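Eukaryotic initiation factor 4F subunit p150 (Saccharomyces cerevisiae, PDB 2VSO) scaffolds the mRNA cap-binding complex eIF4F, where translation initiation machinery assembles, this chain being its eIF4A-binding middle domain. Local coordinates at residues S42-L47 with E80-K85; A61-S66 with E73-V78; A135-G140 with F195-R200; W141-P146 with S168-G173. All coordinates share one frame; numbering follows the deposited sequence.

From the N terminus, helix 33-45 comes first, and contact 1 closes the loop that runs from its end to helix 73-88. Contact 2 is nested inside that loop, folding helix 52-64 back on the same helix 73-88, and the two touch where Leu43 CD1 lies 3.7 Å from Ile62 CD1. Contact 3 opens only after contact 1 has closed: it joins helix 122-139 to helix 191-206. Within its loop sits contact 4, which lays the chain following helix 122-139 on helix 163-185. The two pairs are thus in series. Contacts 1 and 3, on opposite sides of the chain's centre, still meet through Leu84 and Glu136, with centres about 21 Å apart.

Contact 1: residues S42-L47 with E80-K85; sequences SLLNKL and EQIFLK
Asn45 and Lys85 are joined by a hydrogen bond across residues 42-47 and 80-85: Lys85 NZ donates to Asn45 OD1 at 2.6 Å. The approach is off-axis, with a C=O...N angle of 135° and the nitrogen tilted 34° out of the carbonyl plane, and the two side chains cross nearly at right angles. The lysine gets there along a doubly bent path: turns at chi2 and at chi4 (92°) carry its chain beside Leu44 before the amine swings to the asparagine.

Along that path the contact is apolar. Leu44 and Lys85 slide past each other in opposite senses, with Leu44 CD1 3.4 Å from Lys85 CG and Leu44 CB 3.5 Å from the same carbon. Leu44 CD1 also rests by the backbone of the facing helix, 3.5 Å from Gln81 O, while Leu44 CD2 just meets Ile82 CG1 at 4.5 Å.

The second shell fixes these groups. Ile59 of helix 52-64 and Leu99 of helix 93-106 pack on Leu44, and Tyr96 touches Lys85. Asn45 is held further by the other protein of the assembly, whose backbone bonds to both OD1 and ND2; OD1 thus serves partners in two chains, and Lys85 probably helps keep the amide turned toward that interface.

Packing of this kind, one helix end laid against a non-adjacent helix in an all-helical array, belongs to the HEAT-like MIF4G fold, and here it underlies a protein-binding edge of the eIF4A-binding middle domain.

Contact 2: residues A61-S66 with E73-V78; sequences AIANIS and ETLKAV
Ile62 and Ala63 face Leu75 and Val78 in a helical hairpin: helix 52-64 ends, the chain turns, and helix 73-88 returns in roughly the opposite sense, as successive helices do in the HEAT-like MIF4G fold. The backbones come close at Ala63, whose CA lies 4.6 Å from Leu75 CA, a separation that its small side chain permits.

The apolar contacts fall on two sides of this close point. On one, Ala63 CB meets Leu75 CD1 at 3.8 Å; the leucine sends CG anti to its own N (chi1 165°), and its side chain also touches Tyr128 of helix 122-139. On the other, the branch methyls Ile62 CG2 and Val78 CG2 touch at 3.7 Å, the two side chains crossing at a slant. Helix 33-45 closes over this pair, Leu43 packing on Ile62 and Met40 on Val78.

Thr74 mixes both characters. Its methyl CG2 sits 3.4 Å from Ile62 O, near the end of helix 52-64, and 4.2 Å from Ile65 CG2. Its hydroxyl is engaged otherwise, bonded to a carboxylate oxygen of Glu69 in the turn.

Polar contact across the hairpin is slight. The other carboxylate oxygen of Glu69 bonds to the hydroxyl of Ser66, so a single acid in the turn ties Ser66 and Thr74 together and positions the serine at the first turn of helix 73-88. There Leu75 N donates a weak hydrogen bond to Ser66 OG, 3.4 Å long with an N-H...O angle of 153°.

Contact 3: residues A135-G140 with F195-R200; sequences AEFDKG and FECFRR
Within the HEAT-like helical array of the MIF4G domain, Phe137 bridges two helices that are not neighbours in sequence, reaching from helix 122-139 to Glu196, Cys197 and Arg200 of helix 191-206. The local axes are nearly parallel, 16° apart, and 12.1 Å from each other, so the ring spans a wide gap; Leu176 of helix 163-185 packs on it as well. Phe137 throws its ring outward with CG opposite the backbone N (chi1 -162°), which leads CZ to the far helix. CZ comes 3.5 Å from Glu196 O and 4.1 Å from Cys197 CA.

Nearer the ring's base, Phe137 CD2 lies 3.4 Å from Glu196 OE1, the carboxylate plane turned 80° from that of the ring. The same oxygen is 4.3 Å from Asp138 OD1, and two acids so close would probably raise each other's proton affinity. Replacing Phe137 by alanine is likely to open a gap between the helices and leave the aliphatic base of Arg200 without its aromatic neighbour.

That base meets the ring at its edge: Arg200 CB is 3.4 Å from Phe137 CZ, near the ring plane, and beyond a bend at chi2 the guanidinium makes a cation-pi contact with Trp141.

Contact 4: residues W141-P146 with S168-G173; sequences WTDKLP and SAKRRG
Lys170 NZ is gripped by Asp143 twice and by a third group from farther along the chain. Its bond to Asp143 O is 3.2 Å long, lies in the carbonyl plane on a lone pair, and makes a C=O...N angle of 143°. A weak bond to Asp143 OD1, also 3.2 Å, forms part of a salt bridge. Ser210 OG bonds to both Lys170 NZ and Asp143 OD1, closing a triangle of polar groups, and Glu212 adds a long, weak ion pair.

The lysine is extended throughout, so its methylenes run beneath the loop; Lys170 CD passes 3.7 Å from Thr142 O before the amine arrives at Asp143. These bonds tie residues 141-146, the irregular chain leaving helix 122-139, to the side of helix 163-185, a loop-on-helix contact within the HEAT-like MIF4G fold.

Trp141 anchors the start of the loop by laying its indole against the helix backbone. Gly173 CA sits over one face of the indole, 3.8 Å from the centroid of the six-membered ring and 17° off its normal, a CH-pi contact. A CB on Gly173 would run into the ring. Substituting an alanine for Trp141 would probably uncover Gly173, deprive the guanidinium of Arg200 of its aromatic partner, and let the loop shift on the helix.

Closer to the backbone, Trp141 CB is 3.4 Å from Ala169 O. The five-membered ring turns toward Lys170, with Trp141 CD1 3.9 Å from Lys170 CA, and the two side chains cross at about a right angle.

Contact 1: residues S42-L47 with E80-K85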
loop_
_atom_site.group_PDB
_atom_site.type_symbol
_atom_site.label_atom_id
_atom_site.label_comp_id
_atom_site.label_asym_id
_atom_site.label_seq_id
_atom_site.Cartn_x
_atom_site.Cartn_y
_atom_site.Cartn_z
ATOM N N SER C 42 19.602 13.109 1.351
ATOM C CA SER C 42 18.614 14.149 1.132
ATOM C C SER C 42 18.087 14.087 -0.292
ATOM O O SER C 42 16.888 14.197 -0.521
ATOM C CB SER C 42 19.211 15.527 1.431
ATOM O OG SER C 42 18.192 16.511 1.580
ATOM N N LEU C 43 18.973 13.893 -1.255
ATOM C CA LEU C 43 18.530 13.849 -2.633
ATOM C C LEU C 43 17.776 12.563 -2.983
ATOM O O LEU C 43 16.877 12.581 -3.816
ATOM C CB LEU C 43 19.698 14.075 -3.576
ATOM C CG LEU C 43 20.179 15.523 -3.545
ATOM C CD1 LEU C 43 21.542 15.671 -4.208
ATOM C CD2 LEU C 43 19.151 16.408 -4.215
ATOM N N LEU C 44 18.120 11.455 -2.345
ATOM C CA LEU C 44 17.439 10.200 -2.632
ATOM C C LEU C 44 16.060 10.126 -1.945
ATOM O O LEU C 44 15.143 9.481 -2.452
ATOM C CB LEU C 44 18.320 9.018 -2.256
ATOM C CG LEU C 44 19.444 8.761 -3.265
ATOM C CD1 LEU C 44 20.213 7.505 -2.913
ATOM C CD2 LEU C 44 18.907 8.664 -4.687
ATOM N N ASN C 45 15.928 10.798 -0.803
ATOM C CA ASN C 45 14.665 10.874 -0.072
ATOM C C ASN C 45 13.658 11.759 -0.790
ATOM O O ASN C 45 12.456 11.627 -0.588
ATOM C CB ASN C 45 14.876 11.440 1.340
ATOM C CG ASN C 45 15.493 10.436 2.293
ATOM O OD1 ASN C 45 15.320 9.215 2.148
ATOM N ND2 ASN C 45 16.226 10.952 3.280
ATOM N N LYS C 46 14.159 12.671 -1.616
ATOM C CA LYS C 46 13.321 13.638 -2.322
ATOM C C LYS C 46 12.934 13.157 -3.713
ATOM O O LYS C 46 12.107 13.776 -4.380
ATOM C CB LYS C 46 14.054 14.974 -2.474
ATOM C CG LYS C 46 14.422 15.631 -1.202
ATOM C CD LYS C 46 15.067 16.986 -1.461
ATOM C CE LYS C 46 15.090 17.807 -0.185
ATOM N NZ LYS C 46 15.839 19.059 -0.356
ATOM N N LEU C 47 13.546 12.068 -4.159
ATOM C CA LEU C 47 13.310 11.583 -5.511
ATOM C C LEU C 47 11.875 11.107 -5.694
ATOM O O LEU C 47 11.473 10.080 -5.148
ATOM C CB LEU C 47 14.280 10.461 -5.879
ATOM C CG LEU C 47 14.182 10.076 -7.356
ATOM C CD1 LEU C 47 14.713 11.196 -8.238
ATOM C CD2 LEU C 47 14.910 8.770 -7.646
ATOM N N GLU C 80 26.917 3.576 -5.234
ATOM C CA GLU C 80 26.759 2.610 -4.161
ATOM C C GLU C 80 25.568 2.975 -3.288
ATOM O O GLU C 80 24.894 2.108 -2.721
ATOM C CB GLU C 80 28.014 2.566 -3.314
ATOM C CG GLU C 80 27.922 1.625 -2.132
ATOM C CD GLU C 80 28.972 1.908 -1.073
ATOM O OE1 GLU C 80 29.130 1.070 -0.163
ATOM O OE2 GLU C 80 29.631 2.970 -1.149
ATOM N N GLN C 81 25.316 4.273 -3.189
ATOM C CA GLN C 81 24.229 4.774 -2.373
ATOM C C GLN C 81 22.882 4.636 -3.074
ATOM O O GLN C 81 21.853 4.483 -2.417
ATOM C CB GLN C 81 24.466 6.235 -2.017
ATOM C CG GLN C 81 25.353 6.447 -0.829
ATOM C CD GLN C 81 25.455 7.915 -0.468
ATOM O OE1 GLN C 81 24.476 8.533 -0.049
ATOM N NE2 GLN C 81 26.646 8.483 -0.628
ATOM N N ILE C 82 22.893 4.714 -4.401
ATOM C CA ILE C 82 21.672 4.549 -5.174
ATOM C C ILE C 82 21.218 3.109 -5.071
ATOM O O ILE C 82 20.024 2.836 -4.990
ATOM C CB ILE C 82 21.848 4.921 -6.657
ATOM C CG1 ILE C 82 22.146 6.412 -6.798
ATOM C CG2 ILE C 82 20.585 4.579 -7.429
ATOM C CD1 ILE C 82 22.381 6.854 -8.219
ATOM N N PHE C 83 22.178 2.190 -5.059
ATOM C CA PHE C 83 21.868 0.774 -4.872
ATOM C C PHE C 83 21.317 0.487 -3.486
ATOM O O PHE C 83 20.340 -0.246 -3.337
ATOM C CB PHE C 83 23.082 -0.111 -5.131
ATOM C CG PHE C 83 23.223 -0.545 -6.555
ATOM C CD1 PHE C 83 23.107 -1.881 -6.900
ATOM C CD2 PHE C 83 23.475 0.379 -7.557
ATOM C CE1 PHE C 83 23.255 -2.291 -8.219
ATOM C CE2 PHE C 83 23.606 -0.027 -8.878
ATOM C CZ PHE C 83 23.491 -1.361 -9.208
ATOM N N LEU C 84 21.945 1.057 -2.466
ATOM C CA LEU C 84 21.456 0.870 -1.106
ATOM C C LEU C 84 20.013 1.388 -0.985
ATOM O O LEU C 84 19.167 0.738 -0.374
ATOM C CB LEU C 84 22.394 1.543 -0.098
ATOM C CG LEU C 84 23.820 0.971 -0.052
ATOM C CD1 LEU C 84 24.712 1.785 0.858
ATOM C CD2 LEU C 84 23.828 -0.474 0.385
ATOM N N LYS C 85 19.735 2.545 -1.582
ATOM C CA LYS C 85 18.387 3.102 -1.617
ATOM C C LYS C 85 17.442 2.197 -2.392
ATOM O O LYS C 85 16.366 1.866 -1.913
ATOM C CB LYS C 85 18.374 4.490 -2.263
ATOM C CG LYS C 85 17.900 5.623 -1.342
ATOM C CD LYS C 85 16.415 5.508 -1.057
ATOM C CE LYS C 85 16.028 6.122 0.271
ATOM N NZ LYS C 85 15.620 7.545 0.161
#

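Contact 2: residues A61-S66 with E73-V78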
loop_
_atom_site.group_PDB
_atom_site.type_symbol
_atom_site.label_atom_id
_atom_site.label_comp_id
_atom_site.label_asym_id
_atom_site.label_seq_id
_atom_site.Cartn_x
_atom_site.Cartn_y
_atom_site.Cartn_z
ATOM N N ALA C 61 25.298 16.310 -10.410
ATOM C CA ALA C 61 26.324 17.307 -10.116
ATOM C C ALA C 61 27.229 16.792 -9.013
ATOM O O ALA C 61 28.406 17.151 -8.937
ATOM C CB ALA C 61 25.698 18.632 -9.704
ATOM N N ILE C 62 26.667 15.962 -8.144
ATOM C CA ILE C 62 27.448 15.347 -7.084
ATOM C C ILE C 62 28.304 14.257 -7.702
ATOM O O ILE C 62 29.474 14.107 -7.355
ATOM C CB ILE C 62 26.537 14.782 -5.973
ATOM C CG1 ILE C 62 25.881 15.918 -5.200
ATOM C CG2 ILE C 62 27.307 13.915 -5.011
ATOM C CD1 ILE C 62 25.207 15.460 -3.936
ATOM N N ALA C 63 27.732 13.510 -8.644
ATOM C CA ALA C 63 28.501 12.475 -9.328
ATOM C C ALA C 63 29.644 13.109 -10.111
ATOM O O ALA C 63 30.762 12.608 -10.104
ATOM C CB ALA C 63 27.618 11.648 -10.257
ATOM N N ASN C 64 29.340 14.219 -10.772
ATOM C CA ASN C 64 30.288 14.900 -11.634
ATOM C C ASN C 64 31.517 15.471 -10.912
ATOM O O ASN C 64 32.530 15.746 -11.547
ATOM C CB ASN C 64 29.568 15.981 -12.447
ATOM C CG ASN C 64 29.070 15.465 -13.795
ATOM O OD1 ASN C 64 29.334 14.325 -14.167
ATOM N ND2 ASN C 64 28.362 16.310 -14.530
ATOM N N ILE C 65 31.422 15.637 -9.594
ATOM C CA ILE C 65 32.545 16.097 -8.787
ATOM C C ILE C 65 33.830 15.330 -9.115
ATOM O O ILE C 65 34.940 15.823 -8.888
ATOM C CB ILE C 65 32.257 15.972 -7.278
ATOM C CG1 ILE C 65 31.562 17.231 -6.768
ATOM C CG2 ILE C 65 33.536 15.763 -6.498
ATOM C CD1 ILE C 65 31.209 17.168 -5.300
ATOM N N SER C 66 33.668 14.134 -9.672
ATOM C CA SER C 66 34.789 13.237 -9.937
ATOM C C SER C 66 35.764 13.693 -11.040
ATOM O O SER C 66 36.768 13.024 -11.281
ATOM C CB SER C 66 34.275 11.817 -10.212
ATOM O OG SER C 66 34.309 11.021 -9.037
ATOM N N GLU C 73 36.341 8.207 -6.853
ATOM C CA GLU C 73 35.853 7.773 -5.544
ATOM C C GLU C 73 34.451 8.259 -5.144
ATOM O O GLU C 73 33.749 7.559 -4.423
ATOM C CB GLU C 73 36.862 8.128 -4.443
ATOM C CG GLU C 73 37.515 9.493 -4.598
ATOM C CD GLU C 73 38.979 9.404 -5.031
ATOM O OE1 GLU C 73 39.277 8.662 -5.996
ATOM O OE2 GLU C 73 39.820 10.079 -4.396
ATOM N N THR C 74 34.074 9.453 -5.595
ATOM C CA THR C 74 32.821 10.104 -5.220
ATOM C C THR C 74 31.661 9.568 -6.054
ATOM O O THR C 74 30.560 9.368 -5.556
ATOM C CB THR C 74 32.908 11.625 -5.423
ATOM O OG1 THR C 74 33.682 12.214 -4.367
ATOM C CG2 THR C 74 31.514 12.252 -5.452
ATOM N N LEU C 75 31.935 9.340 -7.331
ATOM C CA LEU C 75 30.987 8.708 -8.229
ATOM C C LEU C 75 30.758 7.244 -7.853
ATOM O O LEU C 75 29.635 6.762 -7.902
ATOM C CB LEU C 75 31.486 8.821 -9.665
ATOM C CG LEU C 75 30.830 7.942 -10.722
ATOM C CD1 LEU C 75 29.355 8.276 -10.865
ATOM C CD2 LEU C 75 31.567 8.142 -12.032
ATOM N N LYS C 76 31.815 6.524 -7.491
ATOM C CA LYS C 76 31.641 5.162 -6.988
ATOM C C LYS C 76 30.706 5.230 -5.796
ATOM O O LYS C 76 29.895 4.327 -5.570
ATOM C CB LYS C 76 32.959 4.572 -6.491
ATOM C CG LYS C 76 33.978 4.143 -7.545
ATOM C CD LYS C 76 35.317 3.773 -6.855
ATOM C CE LYS C 76 36.404 3.324 -7.837
ATOM N NZ LYS C 76 37.786 3.536 -7.282
ATOM N N ALA C 77 30.840 6.311 -5.029
ATOM C CA ALA C 77 30.168 6.424 -3.752
ATOM C C ALA C 77 28.669 6.705 -3.967
ATOM O O ALA C 77 27.807 6.187 -3.254
ATOM C CB ALA C 77 30.828 7.507 -2.915
ATOM N N VAL C 78 28.390 7.512 -4.982
ATOM C CA VAL C 78 27.046 7.833 -5.422
ATOM C C VAL C 78 26.311 6.616 -5.980
ATOM O O VAL C 78 25.169 6.370 -5.608
ATOM C CB VAL C 78 27.080 8.931 -6.485
ATOM C CG1 VAL C 78 25.807 8.909 -7.325
ATOM C CG2 VAL C 78 27.298 10.282 -5.828
#

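Contact 3: residues A135-G140 with F195-R200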
loop_
_atom_site.group_PDB
_atom_site.type_symbol
_atom_site.label_atom_id
_atom_site.label_comp_id
_atom_site.label_asym_id
_atom_site.label_seq_id
_atom_site.Cartn_x
_atom_site.Cartn_y
_atom_site.Cartn_z
ATOM N N ALA C 135 29.244 -6.761 -6.255
ATOM C CA ALA C 135 29.570 -6.553 -4.853
ATOM C C ALA C 135 28.364 -6.857 -3.971
ATOM O O ALA C 135 28.437 -7.686 -3.064
ATOM C CB ALA C 135 30.071 -5.131 -4.619
ATOM N N GLU C 136 27.248 -6.190 -4.248
ATOM C CA GLU C 136 26.056 -6.365 -3.431
ATOM C C GLU C 136 25.512 -7.790 -3.552
ATOM O O GLU C 136 24.987 -8.345 -2.591
ATOM C CB GLU C 136 24.990 -5.322 -3.793
ATOM C CG GLU C 136 25.501 -3.872 -3.809
ATOM C CD GLU C 136 25.989 -3.380 -2.447
ATOM O OE1 GLU C 136 26.060 -4.187 -1.504
ATOM O OE2 GLU C 136 26.299 -2.178 -2.316
ATOM N N PHE C 137 25.661 -8.387 -4.727
ATOM C CA PHE C 137 25.163 -9.736 -4.957
ATOM C C PHE C 137 25.956 -10.737 -4.136
ATOM O O PHE C 137 25.386 -11.582 -3.449
ATOM C CB PHE C 137 25.239 -10.097 -6.449
ATOM C CG PHE C 137 24.373 -11.268 -6.845
ATOM C CD1 PHE C 137 22.988 -11.121 -6.979
ATOM C CD2 PHE C 137 24.936 -12.515 -7.088
ATOM C CE1 PHE C 137 22.178 -12.198 -7.351
ATOM C CE2 PHE C 137 24.140 -13.594 -7.457
ATOM C CZ PHE C 137 22.756 -13.434 -7.590
ATOM N N ASP C 138 27.279 -10.629 -4.203
ATOM C CA ASP C 138 28.169 -11.588 -3.547
ATOM C C ASP C 138 27.915 -11.732 -2.044
ATOM O O ASP C 138 28.012 -12.833 -1.502
ATOM C CB ASP C 138 29.635 -11.242 -3.820
ATOM C CG ASP C 138 30.018 -11.414 -5.290
ATOM O OD1 ASP C 138 29.121 -11.612 -6.140
ATOM O OD2 ASP C 138 31.230 -11.340 -5.592
ATOM N N LYS C 139 27.586 -10.625 -1.378
ATOM C CA LYS C 139 27.181 -10.667 0.031
ATOM C C LYS C 139 26.174 -11.784 0.310
ATOM O O LYS C 139 26.266 -12.476 1.326
ATOM C CB LYS C 139 26.587 -9.328 0.475
ATOM C CG LYS C 139 27.472 -8.121 0.206
ATOM C CD LYS C 139 26.923 -6.913 0.934
ATOM C CE LYS C 139 27.553 -5.627 0.458
ATOM N NZ LYS C 139 26.856 -4.435 1.037
ATOM N N GLY C 140 25.202 -11.942 -0.586
ATOM C CA GLY C 140 24.263 -13.050 -0.512
ATOM C C GLY C 140 23.176 -12.915 0.537
ATOM O O GLY C 140 23.001 -11.856 1.140
ATOM N N PHE C 195 21.808 -13.717 -15.776
ATOM C CA PHE C 195 21.941 -15.167 -15.668
ATOM C C PHE C 195 22.273 -15.515 -14.237
ATOM O O PHE C 195 21.800 -16.512 -13.697
ATOM C CB PHE C 195 23.046 -15.709 -16.588
ATOM C CG PHE C 195 22.605 -15.960 -18.003
ATOM C CD1 PHE C 195 22.526 -14.923 -18.915
ATOM C CD2 PHE C 195 22.278 -17.239 -18.425
ATOM C CE1 PHE C 195 22.117 -15.154 -20.220
ATOM C CE2 PHE C 195 21.866 -17.477 -19.733
ATOM C CZ PHE C 195 21.789 -16.435 -20.628
ATOM N N GLU C 196 23.099 -14.682 -13.621
ATOM C CA GLU C 196 23.602 -14.984 -12.299
ATOM C C GLU C 196 22.444 -14.804 -11.354
ATOM O O GLU C 196 22.326 -15.500 -10.354
ATOM C CB GLU C 196 24.762 -14.053 -11.954
ATOM C CG GLU C 196 25.771 -14.623 -10.968
ATOM C CD GLU C 196 26.892 -13.650 -10.684
ATOM O OE1 GLU C 196 27.137 -13.330 -9.499
ATOM O OE2 GLU C 196 27.514 -13.187 -11.658
ATOM N N CYS C 197 21.566 -13.880 -11.715
ATOM C CA CYS C 197 20.360 -13.586 -10.944
ATOM C C CYS C 197 19.348 -14.732 -10.962
ATOM O O CYS C 197 18.981 -15.260 -9.907
ATOM C CB CYS C 197 19.708 -12.327 -11.477
ATOM S SG CYS C 197 18.990 -11.348 -10.215
ATOM N N PHE C 198 18.907 -15.115 -12.158
ATOM C CA PHE C 198 18.045 -16.283 -12.320
ATOM C C PHE C 198 18.700 -17.531 -11.743
ATOM O O PHE C 198 18.033 -18.388 -11.175
ATOM C CB PHE C 198 17.698 -16.505 -13.794
ATOM C CG PHE C 198 16.616 -15.583 -14.316
ATOM C CD1 PHE C 198 16.872 -14.712 -15.362
ATOM C CD2 PHE C 198 15.339 -15.599 -13.766
ATOM C CE1 PHE C 198 15.887 -13.874 -15.842
ATOM C CE2 PHE C 198 14.339 -14.756 -14.243
ATOM C CZ PHE C 198 14.613 -13.898 -15.285
ATOM N N ARG C 199 20.015 -17.617 -11.889
ATOM C CA ARG C 199 20.800 -18.718 -11.356
ATOM C C ARG C 199 20.610 -18.837 -9.844
ATOM O O ARG C 199 20.450 -19.929 -9.309
ATOM C CB ARG C 199 22.269 -18.475 -11.684
ATOM C CG ARG C 199 23.139 -19.713 -11.812
ATOM C CD ARG C 199 24.571 -19.299 -12.179
ATOM N NE ARG C 199 25.512 -20.414 -12.157
ATOM C CZ ARG C 199 25.752 -21.205 -13.197
ATOM N NH1 ARG C 199 25.116 -21.005 -14.344
ATOM N NH2 ARG C 199 26.625 -22.197 -13.090
ATOM N N ARG C 200 20.619 -17.699 -9.162
ATOM C CA ARG C 200 20.464 -17.655 -7.713
ATOM C C ARG C 200 19.050 -17.995 -7.284
ATOM O O ARG C 200 18.855 -18.697 -6.291
ATOM C CB ARG C 200 20.847 -16.267 -7.190
ATOM C CG ARG C 200 20.505 -16.011 -5.731
ATOM C CD ARG C 200 21.328 -16.865 -4.777
ATOM N NE ARG C 200 20.768 -16.849 -3.425
ATOM C CZ ARG C 200 21.157 -17.654 -2.440
ATOM N NH1 ARG C 200 22.116 -18.550 -2.646
ATOM N NH2 ARG C 200 20.584 -17.565 -1.249
#

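Contact 4: residues W141-P146 with S168-G173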
loop_
_atom_site.group_PDB
_atom_site.type_symbol
_atom_site.label_atom_id
_atom_site.label_comp_id
_atom_site.label_asym_id
_atom_site.label_seq_id
_atom_site.Cartn_x
_atom_site.Cartn_y
_atom_site.Cartn_z
ATOM N N TRP C 141 22.436 -13.999 0.745
ATOM C CA TRP C 141 21.317 -14.012 1.684
ATOM C C TRP C 141 20.690 -15.408 1.715
ATOM O O TRP C 141 20.992 -16.236 0.853
ATOM C CB TRP C 141 20.281 -12.934 1.315
ATOM C CG TRP C 141 19.442 -13.236 0.093
ATOM C CD1 TRP C 141 18.251 -13.907 0.066
ATOM C CD2 TRP C 141 19.718 -12.857 -1.263
ATOM N NE1 TRP C 141 17.782 -13.986 -1.223
ATOM C CE2 TRP C 141 18.662 -13.351 -2.057
ATOM C CE3 TRP C 141 20.762 -12.161 -1.886
ATOM C CZ2 TRP C 141 18.620 -13.173 -3.440
ATOM C CZ3 TRP C 141 20.711 -11.978 -3.258
ATOM C CH2 TRP C 141 19.639 -12.478 -4.019
ATOM N N THR C 142 19.847 -15.683 2.713
ATOM C CA THR C 142 19.162 -16.979 2.785
ATOM C C THR C 142 17.662 -16.847 2.527
ATOM O O THR C 142 17.038 -15.863 2.927
ATOM C CB THR C 142 19.396 -17.713 4.141
ATOM O OG1 THR C 142 18.934 -16.899 5.226
ATOM C CG2 THR C 142 20.877 -18.050 4.342
ATOM N N ASP C 143 17.088 -17.840 1.854
ATOM C CA ASP C 143 15.656 -17.833 1.583
ATOM C C ASP C 143 14.830 -18.219 2.813
ATOM O O ASP C 143 13.852 -17.548 3.148
ATOM C CB ASP C 143 15.313 -18.758 0.413
ATOM C CG ASP C 143 13.827 -18.774 0.106
ATOM O OD1 ASP C 143 13.166 -17.743 0.358
ATOM O OD2 ASP C 143 13.321 -19.809 -0.379
ATOM N N LYS C 144 15.226 -19.302 3.477
ATOM C CA LYS C 144 14.486 -19.792 4.631
ATOM C C LYS C 144 14.822 -19.005 5.879
ATOM O O LYS C 144 15.990 -18.889 6.254
ATOM C CB LYS C 144 14.756 -21.279 4.858
ATOM C CG LYS C 144 14.108 -22.189 3.823
ATOM C CD LYS C 144 14.179 -23.649 4.245
ATOM C CE LYS C 144 15.615 -24.110 4.416
ATOM N NZ LYS C 144 15.689 -25.581 4.628
ATOM N N LEU C 145 13.795 -18.461 6.520
ATOM C CA LEU C 145 13.986 -17.676 7.733
ATOM C C LEU C 145 13.611 -18.496 8.965
ATOM O O LEU C 145 12.719 -19.344 8.901
ATOM C CB LEU C 145 13.165 -16.396 7.665
ATOM N N PRO C 146 14.290 -18.246 10.086
ATOM C CA PRO C 146 13.951 -18.911 11.344
ATOM C C PRO C 146 12.601 -18.431 11.861
ATOM O O PRO C 146 11.574 -18.621 11.206
ATOM C CB PRO C 146 15.024 -18.680 12.387
ATOM N N SER C 168 15.849 -8.565 6.928
ATOM C CA SER C 168 16.323 -7.432 6.145
ATOM C C SER C 168 17.364 -7.858 5.101
ATOM O O SER C 168 17.459 -7.269 4.024
ATOM C CB SER C 168 16.899 -6.367 7.073
ATOM O OG SER C 168 15.927 -5.971 8.022
ATOM N N ALA C 169 18.136 -8.884 5.435
ATOM C CA ALA C 169 19.053 -9.491 4.493
ATOM C C ALA C 169 18.355 -10.064 3.262
ATOM O O ALA C 169 18.849 -9.936 2.138
ATOM C CB ALA C 169 19.841 -10.564 5.178
ATOM N N LYS C 170 17.220 -10.715 3.473
ATOM C CA LYS C 170 16.496 -11.322 2.367
ATOM C C LYS C 170 15.760 -10.214 1.645
ATOM O O LYS C 170 15.837 -10.080 0.427
ATOM C CB LYS C 170 15.518 -12.380 2.879
ATOM C CG LYS C 170 14.685 -13.047 1.807
ATOM C CD LYS C 170 13.835 -14.158 2.399
ATOM C CE LYS C 170 12.859 -14.709 1.391
ATOM N NZ LYS C 170 11.742 -15.411 2.071
ATOM N N ARG C 171 15.063 -9.395 2.410
ATOM C CA ARG C 171 14.317 -8.300 1.831
ATOM C C ARG C 171 15.238 -7.509 0.886
ATOM O O ARG C 171 14.901 -7.268 -0.277
ATOM C CB ARG C 171 13.718 -7.437 2.946
ATOM C CG ARG C 171 13.194 -6.102 2.500
ATOM C CD ARG C 171 12.822 -5.233 3.689
ATOM N NE ARG C 171 13.994 -4.632 4.321
ATOM C CZ ARG C 171 14.465 -3.420 4.031
ATOM N NH1 ARG C 171 13.864 -2.668 3.116
ATOM N NH2 ARG C 171 15.539 -2.960 4.660
ATOM N N ARG C 172 16.420 -7.151 1.377
ATOM C CA ARG C 172 17.359 -6.333 0.610
ATOM C C ARG C 172 17.953 -7.076 -0.579
ATOM O O ARG C 172 18.135 -6.501 -1.644
ATOM C CB ARG C 172 18.469 -5.789 1.511
ATOM C CG ARG C 172 17.985 -4.727 2.480
ATOM C CD ARG C 172 19.084 -4.282 3.420
ATOM N NE ARG C 172 18.590 -3.336 4.416
ATOM C CZ ARG C 172 19.325 -2.859 5.415
ATOM N NH1 ARG C 172 20.589 -3.245 5.548
ATOM N NH2 ARG C 172 18.802 -2.000 6.279
ATOM N N GLY C 173 18.258 -8.353 -0.401
ATOM C CA GLY C 173 18.692 -9.166 -1.522
ATOM C C GLY C 173 17.647 -9.193 -2.626
ATOM O O GLY C 173 17.956 -8.913 -3.784
#